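Cyclopenase asqI (Emericella nidulans, PDB 5YY3) catalyses, with one zinc ion per subunit, the ring contraction of 4'-methoxycyclopenin to 4'-methoxyviridicatin in aspoquinolone biosynthesis, releasing methyl isocyanate. Local coordinates at residues K70-N73 with H79-T82; L88-A93 with I101-E106; Y225-L230 with I495-L500; N322-V327 with R405-R410; S506-D511 with M562-K567. All coordinates share one frame; numbering follows the deposited sequence.

Contact 1. Residues K70-N73 with H79-T82; sequences KPYN and HLET
Pro71 meets His79 through its backbone: the carbonyl O lies at the edge of the imidazole, near the ring plane, 3.5 Å from His79 CE1, where the polarised C-H makes a tolerable neighbour for a carbonyl. The rigid proline also suits an extended run such as 70-73. Tyr72 follows, its CG anti to the backbone N (chi1 175°), which sends the phenol ring past the histidine in the opposite sense. The two rings are oblique, with planes at 62°, and Tyr72 CD1 comes within 3.9 Å of His79 ND1. Farther out, Tyr72 OH passes 4.1 Å from Leu80 CD2, while its polar partner is Asp119 on helix 114-127. Here the loop folds back on the start of helix 77-92, a plain loop-to-helix packing; the zinc ligand His190 lies about 9 Å from Leu80, side chain to side chain. Asn73 closes the run by setting its aliphatic CB over the centre of the imidazole face, a CH-pi contact 4.0 Å from Asn73 CB to the His79 ring centroid and 7° off the normal, while its amide ND2 is spent on Leu282 O. A flat imidazole suits this place, taking a carbonyl at its edge and a C-H over its face.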
# COMPACT_ATOMS: atom_id res chain seq x y z
N LYS A 70 -25.39 -1.90 -41.38
CA LYS A 70 -26.21 -2.65 -40.45
C LYS A 70 -25.35 -3.02 -39.25
O LYS A 70 -24.21 -3.43 -39.42
CB LYS A 70 -26.78 -3.90 -41.13
CG LYS A 70 -27.48 -4.88 -40.22
CD LYS A 70 -28.11 -6.02 -41.01
CE LYS A 70 -28.92 -5.50 -42.19
NZ LYS A 70 -29.87 -6.53 -42.74
N PRO A 71 -25.87 -2.82 -38.03
CA PRO A 71 -25.02 -3.03 -36.85
C PRO A 71 -24.65 -4.50 -36.62
O PRO A 71 -25.43 -5.41 -36.93
CB PRO A 71 -25.88 -2.49 -35.70
CG PRO A 71 -27.29 -2.63 -36.20
CD PRO A 71 -27.21 -2.34 -37.67
N TYR A 72 -23.45 -4.70 -36.09
CA TYR A 72 -22.89 -6.04 -35.89
C TYR A 72 -22.42 -6.21 -34.44
O TYR A 72 -21.85 -5.29 -33.85
CB TYR A 72 -21.73 -6.28 -36.87
CG TYR A 72 -20.98 -7.59 -36.69
CD1 TYR A 72 -21.57 -8.81 -36.99
CD2 TYR A 72 -19.66 -7.60 -36.23
CE1 TYR A 72 -20.89 -10.00 -36.83
CE2 TYR A 72 -18.97 -8.78 -36.07
CZ TYR A 72 -19.58 -9.98 -36.37
OH TYR A 72 -18.88 -11.14 -36.20
N ASN A 73 -22.67 -7.39 -33.88
CA ASN A 73 -22.20 -7.72 -32.54
C ASN A 73 -21.35 -8.99 -32.57
O ASN A 73 -21.87 -10.11 -32.49
CB ASN A 73 -23.39 -7.89 -31.59
CG ASN A 73 -22.98 -8.17 -30.14
OD1 ASN A 73 -21.83 -8.48 -29.84
ND2 ASN A 73 -23.96 -8.10 -29.24
N HIS A 79 -25.39 -13.19 -34.29
CA HIS A 79 -24.58 -12.49 -35.27
C HIS A 79 -23.40 -13.35 -35.72
O HIS A 79 -22.93 -13.21 -36.85
CB HIS A 79 -24.06 -11.17 -34.70
CG HIS A 79 -25.11 -10.12 -34.56
ND1 HIS A 79 -25.07 -8.94 -35.26
CD2 HIS A 79 -26.21 -10.06 -33.77
CE1 HIS A 79 -26.11 -8.20 -34.93
NE2 HIS A 79 -26.82 -8.85 -34.03
N LEU A 80 -22.91 -14.23 -34.85
CA LEU A 80 -21.77 -15.08 -35.22
C LEU A 80 -22.23 -16.11 -36.25
O LEU A 80 -21.48 -16.47 -37.16
CB LEU A 80 -21.16 -15.77 -33.99
CG LEU A 80 -20.44 -14.81 -33.03
CD1 LEU A 80 -20.24 -15.41 -31.65
CD2 LEU A 80 -19.10 -14.36 -33.62
N GLU A 81 -23.46 -16.58 -36.10
CA GLU A 81 -24.07 -17.49 -37.07
C GLU A 81 -24.04 -16.87 -38.47
O GLU A 81 -23.67 -17.52 -39.45
CB GLU A 81 -25.50 -17.82 -36.66
CG GLU A 81 -25.82 -19.31 -36.70
CD GLU A 81 -27.25 -19.61 -36.26
OE1 GLU A 81 -28.05 -20.09 -37.10
OE2 GLU A 81 -27.57 -19.37 -35.07
N THR A 82 -24.41 -15.60 -38.54
CA THR A 82 -24.47 -14.86 -39.79
C THR A 82 -23.08 -14.68 -40.37
O THR A 82 -22.83 -14.91 -41.55
CB THR A 82 -25.13 -13.49 -39.61
OG1 THR A 82 -26.47 -13.65 -39.14
CG2 THR A 82 -25.16 -12.74 -40.93

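Contact 2. Residues L88-A93 with I101-E106; sequences LMLDAA and ISKAKE
Segments 88-92 and 101-106, both helical, run in broadly opposite senses but are strongly splayed, 129° between their directions, and their axes come within 8.6 Å, a spacing that small side chains at the interface permit. Leu90 and Ala104 make the buried part of the contact. The Leu90 CD2 methyl rests on the backbone of the second helix, 3.7 Å from Ala104 N, and 4.0 Å from Ala104 CB; alanine suits this place because a single methyl lets the leucine come down close to the main chain. The same CD2 touches the base of Lys103, whose CB also packs 3.8 Å from Ala93 CB. Lysine serves here in two ways. Its chain sets out beside the carbonyl carbon (chi1 -163°) and bends at chi2 and again at chi4, laying the aliphatic part against the first helix while the ammonium group turns along its own helix to Glu106, one turn on: a salt bridge with a weak hydrogen bond, Lys103 NZ to Glu106 OE1 3.4 Å. Lys103 NZ itself lies 4.1 Å from Met89 CG, at the partly exposed margin. Two consecutive helices joined by a short connection make a helical hairpin, here a splayed one, with Met117 of helix 114-127 packed against both Leu90 and Ala104.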
# COMPACT_ATOMS: atom_id res chain seq x y z
N LEU A 88 -18.51 -18.82 -45.06
CA LEU A 88 -18.73 -19.98 -45.95
C LEU A 88 -19.06 -19.53 -47.38
O LEU A 88 -18.65 -20.15 -48.37
CB LEU A 88 -19.87 -20.86 -45.42
CG LEU A 88 -19.56 -21.76 -44.23
CD1 LEU A 88 -20.86 -22.31 -43.66
CD2 LEU A 88 -18.62 -22.89 -44.63
N MET A 89 -19.84 -18.46 -47.45
CA MET A 89 -20.13 -17.76 -48.69
C MET A 89 -18.83 -17.49 -49.44
O MET A 89 -18.71 -17.84 -50.61
CB MET A 89 -20.87 -16.46 -48.35
CG MET A 89 -21.76 -15.85 -49.40
SD MET A 89 -23.08 -14.98 -48.52
CE MET A 89 -23.70 -16.35 -47.55
N LEU A 90 -17.83 -16.92 -48.76
CA LEU A 90 -16.53 -16.63 -49.38
C LEU A 90 -15.88 -17.90 -49.92
O LEU A 90 -15.28 -17.91 -50.99
CB LEU A 90 -15.58 -15.98 -48.38
CG LEU A 90 -15.96 -14.67 -47.72
CD1 LEU A 90 -14.78 -14.23 -46.85
CD2 LEU A 90 -16.34 -13.61 -48.75
N ASP A 91 -16.00 -18.96 -49.14
CA ASP A 91 -15.46 -20.25 -49.51
C ASP A 91 -16.18 -20.81 -50.74
O ASP A 91 -15.57 -21.45 -51.61
CB ASP A 91 -15.57 -21.19 -48.31
CG ASP A 91 -14.91 -22.50 -48.55
OD1 ASP A 91 -13.66 -22.52 -48.66
OD2 ASP A 91 -15.64 -23.53 -48.61
N ALA A 92 -17.49 -20.54 -50.82
CA ALA A 92 -18.35 -21.08 -51.87
C ALA A 92 -18.12 -20.43 -53.24
O ALA A 92 -18.57 -20.95 -54.26
CB ALA A 92 -19.81 -20.93 -51.47
N ALA A 93 -17.40 -19.31 -53.26
CA ALA A 93 -17.14 -18.57 -54.49
C ALA A 93 -16.00 -19.17 -55.32
O ALA A 93 -15.69 -18.66 -56.39
CB ALA A 93 -16.83 -17.10 -54.17
N ILE A 101 -11.89 -13.21 -52.41
CA ILE A 101 -11.71 -11.78 -52.27
C ILE A 101 -12.65 -11.00 -53.19
O ILE A 101 -13.12 -9.92 -52.82
CB ILE A 101 -10.26 -11.40 -52.53
CG1 ILE A 101 -9.38 -12.12 -51.53
CG2 ILE A 101 -10.05 -9.90 -52.41
CD1 ILE A 101 -7.95 -11.75 -51.62
N SER A 102 -12.95 -11.56 -54.36
CA SER A 102 -13.95 -10.98 -55.25
C SER A 102 -15.33 -10.94 -54.59
O SER A 102 -15.99 -9.89 -54.60
CB SER A 102 -14.04 -11.76 -56.56
OG SER A 102 -12.92 -11.48 -57.38
N LYS A 103 -15.75 -12.07 -54.03
CA LYS A 103 -17.02 -12.16 -53.30
C LYS A 103 -17.04 -11.13 -52.17
O LYS A 103 -18.03 -10.42 -51.97
CB LYS A 103 -17.23 -13.57 -52.74
CG LYS A 103 -18.67 -13.88 -52.32
CD LYS A 103 -19.65 -13.65 -53.48
CE LYS A 103 -21.06 -14.18 -53.19
NZ LYS A 103 -21.94 -13.18 -52.53
N ALA A 104 -15.93 -11.05 -51.45
CA ALA A 104 -15.76 -10.12 -50.34
C ALA A 104 -15.98 -8.67 -50.78
O ALA A 104 -16.79 -7.96 -50.18
CB ALA A 104 -14.37 -10.29 -49.73
N LYS A 105 -15.25 -8.24 -51.81
CA LYS A 105 -15.39 -6.88 -52.34
C LYS A 105 -16.83 -6.61 -52.70
O LYS A 105 -17.38 -5.55 -52.41
CB LYS A 105 -14.51 -6.67 -53.58
CG LYS A 105 -13.01 -6.54 -53.34
CD LYS A 105 -12.37 -5.81 -54.53
CE LYS A 105 -10.93 -6.23 -54.75
NZ LYS A 105 -10.30 -6.59 -53.46
N GLU A 106 -17.43 -7.60 -53.34
CA GLU A 106 -18.80 -7.52 -53.79
C GLU A 106 -19.74 -7.25 -52.62
O GLU A 106 -20.51 -6.29 -52.64
CB GLU A 106 -19.17 -8.81 -54.50
CG GLU A 106 -20.57 -8.89 -55.03
CD GLU A 106 -20.78 -10.17 -55.79
OE1 GLU A 106 -21.25 -11.16 -55.18
OE2 GLU A 106 -20.44 -10.19 -57.00

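Contact 3. Residues Y225-L230 with I495-L500; sequences YETESL and IAAEDL
Apolar contacts make most of this junction, and Leu230 with Leu500 is the tightest of them. The two leucines reach toward each other tip to tip: the Leu230 CD2 methyl nestles against the branch point of its partner, 3.6 Å from Leu500 CG and 3.7 Å from both Leu500 CD1 and Leu500 CD2. With its side chain leaving beside the backbone N (chi1 -51°), Leu500 turns this fork to the helix. One helical turn earlier, Thr227 turns its CG2 methyl to Ala497 CB at 4.2 Å, a light contact between two small groups that suits the place where a helix lies close to a strand end. Threonine fits here because its two branches divide the work, CG2 packing while OG1 serves a water.

The junction joins helix 210-231, in the region related to the copper-binding domain of hemocyanins, to the end of strand 487-497 in the ig-like part, two portions of the chain 265 residues apart in sequence. Phe267 of the second subunit packs on Leu230 and Phe246 of that subunit on Leu500, so the same leucines also face the neighbouring chain.

The polar contacts centre on Thr227 OG1. A water donates to Thr227 OG1 at 2.7 Å and accepts from Ala497 N at 3.0 Å, bridging helix and strand. The hydroxyl is also hydrogen-bonded to Ala223 O, one turn back in its own helix, which gives this buried oxygen two partners. Leu500 CD1, from a side chain that crosses the threonine at a slant, lies 3.9 Å from Thr227 OG1, an apolar neighbour to the water-linked group.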
# COMPACT_ATOMS: atom_id res chain seq x y z
N TYR A 225 -2.22 -16.74 -15.67
CA TYR A 225 -2.70 -15.47 -15.13
C TYR A 225 -2.70 -15.46 -13.60
O TYR A 225 -2.31 -14.47 -12.97
CB TYR A 225 -4.10 -15.18 -15.61
CG TYR A 225 -4.62 -13.80 -15.21
CD1 TYR A 225 -3.98 -12.65 -15.67
CD2 TYR A 225 -5.74 -13.66 -14.39
CE1 TYR A 225 -4.46 -11.38 -15.33
CE2 TYR A 225 -6.23 -12.39 -14.05
CZ TYR A 225 -5.57 -11.25 -14.52
OH TYR A 225 -6.02 -9.98 -14.21
N GLU A 226 -3.15 -16.56 -13.02
CA GLU A 226 -3.24 -16.64 -11.57
C GLU A 226 -1.85 -16.73 -10.98
O GLU A 226 -1.56 -16.10 -9.97
CB GLU A 226 -4.09 -17.83 -11.15
CG GLU A 226 -5.58 -17.55 -11.29
CD GLU A 226 -6.41 -18.39 -10.34
OE1 GLU A 226 -6.33 -19.64 -10.41
OE2 GLU A 226 -7.15 -17.81 -9.51
N THR A 227 -0.98 -17.51 -11.63
CA THR A 227 0.41 -17.61 -11.17
C THR A 227 1.09 -16.24 -11.27
O THR A 227 1.88 -15.87 -10.39
CB THR A 227 1.17 -18.66 -11.99
OG1 THR A 227 0.58 -19.95 -11.76
CG2 THR A 227 2.65 -18.70 -11.60
N GLU A 228 0.80 -15.50 -12.33
CA GLU A 228 1.38 -14.18 -12.52
C GLU A 228 0.90 -13.26 -11.40
O GLU A 228 1.67 -12.44 -10.88
CB GLU A 228 1.00 -13.59 -13.88
CG GLU A 228 1.82 -12.37 -14.28
CD GLU A 228 3.16 -12.74 -14.89
OE1 GLU A 228 3.52 -13.95 -14.90
OE2 GLU A 228 3.87 -11.82 -15.37
N SER A 229 -0.37 -13.40 -11.05
CA SER A 229 -0.94 -12.72 -9.90
C SER A 229 -0.16 -12.98 -8.59
O SER A 229 0.15 -12.06 -7.85
CB SER A 229 -2.40 -13.12 -9.72
OG SER A 229 -3.10 -12.12 -9.01
N LEU A 230 0.17 -14.24 -8.32
CA LEU A 230 0.87 -14.60 -7.10
C LEU A 230 2.26 -13.98 -7.03
O LEU A 230 2.78 -13.72 -5.94
CB LEU A 230 0.99 -16.12 -6.99
CG LEU A 230 0.10 -16.78 -5.95
CD1 LEU A 230 -1.28 -16.18 -5.99
CD2 LEU A 230 0.03 -18.28 -6.22
N ILE A 495 5.56 -26.74 -15.16
CA ILE A 495 5.99 -26.05 -13.94
C ILE A 495 4.79 -25.55 -13.16
O ILE A 495 3.68 -25.43 -13.68
CB ILE A 495 6.92 -24.85 -14.24
CG1 ILE A 495 6.15 -23.73 -14.97
CG2 ILE A 495 8.19 -25.31 -14.99
CD1 ILE A 495 6.99 -22.49 -15.29
N ALA A 496 5.02 -25.27 -11.88
CA ALA A 496 3.98 -24.79 -10.99
C ALA A 496 4.63 -23.97 -9.89
O ALA A 496 5.70 -24.32 -9.39
CB ALA A 496 3.20 -25.94 -10.41
N ALA A 497 4.01 -22.83 -9.56
CA ALA A 497 4.38 -22.09 -8.36
C ALA A 497 4.33 -23.07 -7.19
O ALA A 497 3.37 -23.82 -7.05
CB ALA A 497 3.41 -20.90 -8.13
N GLU A 498 5.38 -23.06 -6.36
CA GLU A 498 5.47 -24.04 -5.28
C GLU A 498 4.21 -24.10 -4.39
O GLU A 498 3.84 -25.17 -3.91
CB GLU A 498 6.70 -23.76 -4.42
CG GLU A 498 7.04 -24.90 -3.45
CD GLU A 498 8.39 -24.72 -2.74
OE1 GLU A 498 9.39 -24.41 -3.42
OE2 GLU A 498 8.45 -24.88 -1.50
N ASP A 499 3.55 -22.96 -4.16
CA ASP A 499 2.35 -22.93 -3.32
C ASP A 499 1.16 -23.63 -3.97
O ASP A 499 0.32 -24.22 -3.28
CB ASP A 499 1.95 -21.49 -2.98
CG ASP A 499 2.93 -20.82 -2.04
OD1 ASP A 499 3.48 -21.54 -1.17
OD2 ASP A 499 3.17 -19.60 -2.16
N LEU A 500 1.08 -23.56 -5.30
CA LEU A 500 -0.07 -24.12 -6.02
C LEU A 500 0.16 -25.57 -6.47
O LEU A 500 -0.72 -26.18 -7.06
CB LEU A 500 -0.40 -23.27 -7.24
CG LEU A 500 -0.58 -21.77 -7.05
CD1 LEU A 500 -0.88 -21.09 -8.37
CD2 LEU A 500 -1.68 -21.52 -6.04
O HOH W 1 1.36 -22.36 -10.96

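Contact 4. Residues N322-V327 with R405-R410; sequences NCLNFV and RLAATR
Leu324 lays its CD2 methyl against Ala407, 3.7 Å from Ala407 CB, the closest approach between the two segments. A chi1 of -64° swings the leucine's branch toward the partner helix although its CB does not itself point there. Ala407 is the single receiving residue: its CB points toward the first helix and meets three side chains, for Val327 CG2 lies 4.2 Å from Ala407 CB and Cys323 CB 4.4 Å from it. Cys323 and Val327 stand one turn apart on the same face of helix 323-331, with Leu324 beside them. Segments 323-327 and 405-410 run nearly antiparallel, 155° between directions, with axes 9.8 Å apart at closest approach. Alanine fits where several larger groups converge, the branched leucine and valine supply the bulk on the facing helix, and the small, weakly polar cysteine lets its CB come near Ala407 in a buried place. Around the contact, Arg608 lies on Cys323 and Leu324, and Ile302 of helix 288-304 touches Val327. Arg405, pointing away, is salt-bridged to Asp503 and to Asp244 of the second subunit. Between the two segments themselves no hydrogen bond is made, and the joining of these helices of the hemocyanin-like domain therefore rests on buried apolar packing.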
# COMPACT_ATOMS: atom_id res chain seq x y z
N ASN A 322 -13.88 -39.22 -22.98
CA ASN A 322 -14.64 -38.20 -23.72
C ASN A 322 -15.14 -37.02 -22.87
O ASN A 322 -15.69 -36.06 -23.42
CB ASN A 322 -15.82 -38.86 -24.45
CG ASN A 322 -17.00 -39.21 -23.54
OD1 ASN A 322 -16.95 -39.07 -22.31
ND2 ASN A 322 -18.08 -39.68 -24.15
N CYS A 323 -14.95 -37.08 -21.56
CA CYS A 323 -15.56 -36.09 -20.67
C CYS A 323 -15.17 -34.65 -21.04
O CYS A 323 -16.04 -33.81 -21.20
CB CYS A 323 -15.23 -36.37 -19.20
SG CYS A 323 -13.44 -36.46 -18.80
N LEU A 324 -13.89 -34.35 -21.20
CA LEU A 324 -13.50 -32.95 -21.42
C LEU A 324 -13.94 -32.43 -22.78
O LEU A 324 -14.36 -31.26 -22.92
CB LEU A 324 -12.00 -32.77 -21.25
CG LEU A 324 -11.50 -33.06 -19.84
CD1 LEU A 324 -10.01 -32.73 -19.71
CD2 LEU A 324 -12.33 -32.29 -18.83
N ASN A 325 -13.84 -33.29 -23.79
CA ASN A 325 -14.25 -32.92 -25.14
C ASN A 325 -15.73 -32.58 -25.18
O ASN A 325 -16.16 -31.65 -25.86
CB ASN A 325 -13.96 -34.03 -26.13
CG ASN A 325 -13.94 -33.54 -27.55
OD1 ASN A 325 -13.41 -32.46 -27.84
ND2 ASN A 325 -14.55 -34.30 -28.45
N PHE A 326 -16.52 -33.34 -24.42
CA PHE A 326 -17.96 -33.13 -24.42
C PHE A 326 -18.35 -31.97 -23.53
O PHE A 326 -19.14 -31.13 -23.94
CB PHE A 326 -18.69 -34.41 -24.00
CG PHE A 326 -19.05 -35.30 -25.16
CD1 PHE A 326 -20.18 -35.04 -25.93
CD2 PHE A 326 -18.23 -36.37 -25.51
CE1 PHE A 326 -20.52 -35.87 -27.02
CE2 PHE A 326 -18.56 -37.20 -26.59
CZ PHE A 326 -19.71 -36.95 -27.34
N VAL A 327 -17.80 -31.92 -22.33
CA VAL A 327 -18.08 -30.80 -21.44
C VAL A 327 -17.67 -29.48 -22.10
O VAL A 327 -18.43 -28.52 -22.10
CB VAL A 327 -17.37 -30.96 -20.08
CG1 VAL A 327 -17.52 -29.66 -19.26
CG2 VAL A 327 -17.93 -32.15 -19.32
N ARG A 405 -12.47 -28.69 -13.79
CA ARG A 405 -12.18 -29.27 -12.48
C ARG A 405 -13.19 -30.35 -12.09
O ARG A 405 -12.80 -31.40 -11.56
CB ARG A 405 -12.14 -28.19 -11.40
CG ARG A 405 -11.04 -27.17 -11.60
CD ARG A 405 -11.06 -26.10 -10.51
NE ARG A 405 -9.94 -25.18 -10.68
CZ ARG A 405 -8.77 -25.35 -10.09
NH1 ARG A 405 -8.58 -26.41 -9.30
NH2 ARG A 405 -7.78 -24.49 -10.29
N LEU A 406 -14.47 -30.09 -12.35
CA LEU A 406 -15.53 -31.04 -12.02
C LEU A 406 -15.35 -32.36 -12.78
O LEU A 406 -15.45 -33.45 -12.20
CB LEU A 406 -16.90 -30.46 -12.36
CG LEU A 406 -17.41 -29.34 -11.44
CD1 LEU A 406 -18.52 -28.58 -12.14
CD2 LEU A 406 -17.91 -29.91 -10.11
N ALA A 407 -15.09 -32.26 -14.07
CA ALA A 407 -14.99 -33.44 -14.91
C ALA A 407 -13.74 -34.22 -14.54
O ALA A 407 -13.77 -35.44 -14.40
CB ALA A 407 -14.99 -33.05 -16.39
N ALA A 408 -12.64 -33.48 -14.35
CA ALA A 408 -11.35 -34.08 -14.07
C ALA A 408 -11.36 -34.92 -12.79
O ALA A 408 -10.75 -36.00 -12.76
CB ALA A 408 -10.28 -33.00 -13.98
N THR A 409 -12.01 -34.46 -11.73
CA THR A 409 -11.99 -35.28 -10.51
C THR A 409 -13.01 -36.44 -10.60
O THR A 409 -12.88 -37.44 -9.88
CB THR A 409 -12.27 -34.46 -9.24
OG1 THR A 409 -13.68 -34.31 -9.04
CG2 THR A 409 -11.61 -33.11 -9.31
N ARG A 410 -14.01 -36.29 -11.47
CA ARG A 410 -15.01 -37.34 -11.72
C ARG A 410 -14.46 -38.55 -12.49
O ARG A 410 -14.88 -39.68 -12.26
CB ARG A 410 -16.22 -36.77 -12.47
CG ARG A 410 -17.26 -36.15 -11.56
CD ARG A 410 -18.11 -37.20 -10.87
NE ARG A 410 -19.15 -37.69 -11.77
CZ ARG A 410 -19.41 -38.98 -11.96
NH1 ARG A 410 -18.70 -39.90 -11.34
NH2 ARG A 410 -20.37 -39.34 -12.80

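Contact 5. Residues S506-D511 with M562-K567; sequences SWIEMD and MLPVGK
Met510 and Met562 both start out beside their own backbone N (chi1 -66° and -81°) and both bend again at chi2 and chi3, so that each folded thioether chain brings its terminal methyl back toward the other segment. The two chains slide past each other in opposite directions, with Met510 CE 3.8 Å from Met562 CE. Each methyl also approaches the partner's backbone: Met510 CE is 3.4 Å from Met562 O, and Met562 CE is 3.6 Å from Met510 O. Both carbonyls are hydrogen-bonded elsewhere, Met562 O to Arg224 and Met510 O to Ser532. Leu563 adds its CD1 at 3.8 Å from Met510 CE, reaching the strand although its CB points away from it. At the other end, Ile508 CD1 touches Pro564 CG at 4.2 Å, a beta-branched strand residue against a compact ring. Flexible methionines suit the uneven surface between strand and loop, since a chain without branches can fold to match it. Tyr467 of strand 461-475 packs on Met510, Met562 and Leu563. The loop before strand 571-580 is thus laid over the beginning of strand 508-517 in the ig-like domain, where two successive residues, Met510 and Asp511, sit across from the single Leu493, a classic beta bulge.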
# COMPACT_ATOMS: atom_id res chain seq x y z
N SER A 506 -3.17 -26.07 -11.72
CA SER A 506 -2.20 -24.99 -11.57
C SER A 506 -0.91 -25.29 -12.31
O SER A 506 -0.04 -24.42 -12.44
CB SER A 506 -1.91 -24.72 -10.10
OG SER A 506 -3.03 -24.09 -9.48
N TRP A 507 -0.77 -26.52 -12.80
CA TRP A 507 0.42 -26.86 -13.54
C TRP A 507 0.37 -26.25 -14.92
O TRP A 507 -0.62 -26.39 -15.65
CB TRP A 507 0.60 -28.38 -13.58
CG TRP A 507 1.11 -28.87 -12.29
CD1 TRP A 507 0.37 -29.26 -11.20
CD2 TRP A 507 2.49 -29.00 -11.91
NE1 TRP A 507 1.21 -29.63 -10.17
CE2 TRP A 507 2.51 -29.49 -10.58
CE3 TRP A 507 3.71 -28.77 -12.56
CZ2 TRP A 507 3.70 -29.73 -9.89
CZ3 TRP A 507 4.90 -29.01 -11.87
CH2 TRP A 507 4.88 -29.49 -10.56
N ILE A 508 1.45 -25.56 -15.26
CA ILE A 508 1.63 -24.86 -16.52
C ILE A 508 2.49 -25.68 -17.50
O ILE A 508 3.61 -26.07 -17.16
CB ILE A 508 2.31 -23.50 -16.29
CG1 ILE A 508 1.46 -22.60 -15.41
CG2 ILE A 508 2.69 -22.86 -17.61
CD1 ILE A 508 2.18 -21.33 -14.97
N GLU A 509 1.97 -25.95 -18.70
CA GLU A 509 2.72 -26.73 -19.67
C GLU A 509 3.81 -25.89 -20.30
O GLU A 509 3.56 -24.78 -20.76
CB GLU A 509 1.79 -27.30 -20.76
CG GLU A 509 2.49 -28.39 -21.62
CD GLU A 509 1.72 -28.76 -22.88
OE1 GLU A 509 0.60 -28.25 -23.05
OE2 GLU A 509 2.24 -29.56 -23.71
N MET A 510 5.03 -26.43 -20.34
CA MET A 510 6.18 -25.69 -20.83
C MET A 510 6.80 -26.33 -22.07
O MET A 510 7.48 -25.66 -22.87
CB MET A 510 7.22 -25.57 -19.71
CG MET A 510 6.74 -24.72 -18.52
SD MET A 510 6.39 -23.01 -19.03
CE MET A 510 8.07 -22.43 -19.27
N ASP A 511 6.57 -27.63 -22.24
CA ASP A 511 7.16 -28.33 -23.37
C ASP A 511 6.68 -29.76 -23.49
O ASP A 511 6.23 -30.37 -22.51
CB ASP A 511 8.69 -28.35 -23.26
CG ASP A 511 9.37 -28.38 -24.63
OD1 ASP A 511 8.66 -28.54 -25.65
OD2 ASP A 511 10.61 -28.24 -24.67
N MET A 562 6.54 -16.91 -21.53
CA MET A 562 6.66 -18.34 -21.22
C MET A 562 6.93 -18.55 -19.75
O MET A 562 6.42 -19.49 -19.14
CB MET A 562 7.76 -18.98 -22.06
CG MET A 562 7.31 -19.34 -23.48
SD MET A 562 6.16 -20.72 -23.47
CE MET A 562 7.27 -22.05 -22.96
N LEU A 563 7.73 -17.66 -19.18
CA LEU A 563 8.03 -17.74 -17.75
C LEU A 563 7.12 -16.83 -16.95
O LEU A 563 6.94 -15.67 -17.31
CB LEU A 563 9.50 -17.36 -17.51
CG LEU A 563 10.58 -18.40 -17.21
CD1 LEU A 563 10.38 -19.67 -17.97
CD2 LEU A 563 11.94 -17.80 -17.51
N PRO A 564 6.55 -17.34 -15.85
CA PRO A 564 5.96 -16.43 -14.87
C PRO A 564 6.99 -15.38 -14.47
O PRO A 564 8.16 -15.72 -14.45
CB PRO A 564 5.60 -17.34 -13.71
CG PRO A 564 5.32 -18.67 -14.37
CD PRO A 564 6.32 -18.75 -15.49
N VAL A 565 6.56 -14.15 -14.20
CA VAL A 565 7.48 -13.04 -13.96
C VAL A 565 8.42 -13.30 -12.75
O VAL A 565 9.57 -12.85 -12.74
CB VAL A 565 6.69 -11.71 -13.77
CG1 VAL A 565 5.79 -11.76 -12.55
CG2 VAL A 565 7.61 -10.49 -13.73
N GLY A 566 7.95 -14.04 -11.74
CA GLY A 566 8.76 -14.34 -10.58
C GLY A 566 8.83 -13.21 -9.57
O GLY A 566 8.05 -12.26 -9.63
N LYS A 567 9.76 -13.32 -8.62
CA LYS A 567 9.96 -12.27 -7.62
C LYS A 567 11.40 -11.78 -7.60
O LYS A 567 12.31 -12.51 -8.00
CB LYS A 567 9.56 -12.79 -6.24
CG LYS A 567 8.05 -12.97 -6.11
CD LYS A 567 7.70 -13.79 -4.88
CE LYS A 567 6.24 -13.63 -4.52
NZ LYS A 567 5.98 -14.29 -3.21

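How the contacts relate
Contacts 1 and 2 come first along the chain and share helix 77-92, with centres about 17 Å apart; both belong to its early helical part. Contacts 3 and 5 lie on the other side of the chain's centre from them. Their centres are about 7 Å apart, and strands 487-497 and 508-517, which they use, are neighbours in one sheet, while Glu228 of contact 3 reaches the backbone of Val565 in contact 5. Contact 4, nested within the long loop closed by contact 3, ties two helices about 23 Å from it, centre to centre; contact 5 comes last. Contact 3, where the helical and ig-like parts meet, lies beside the second subunit, as does contact 4.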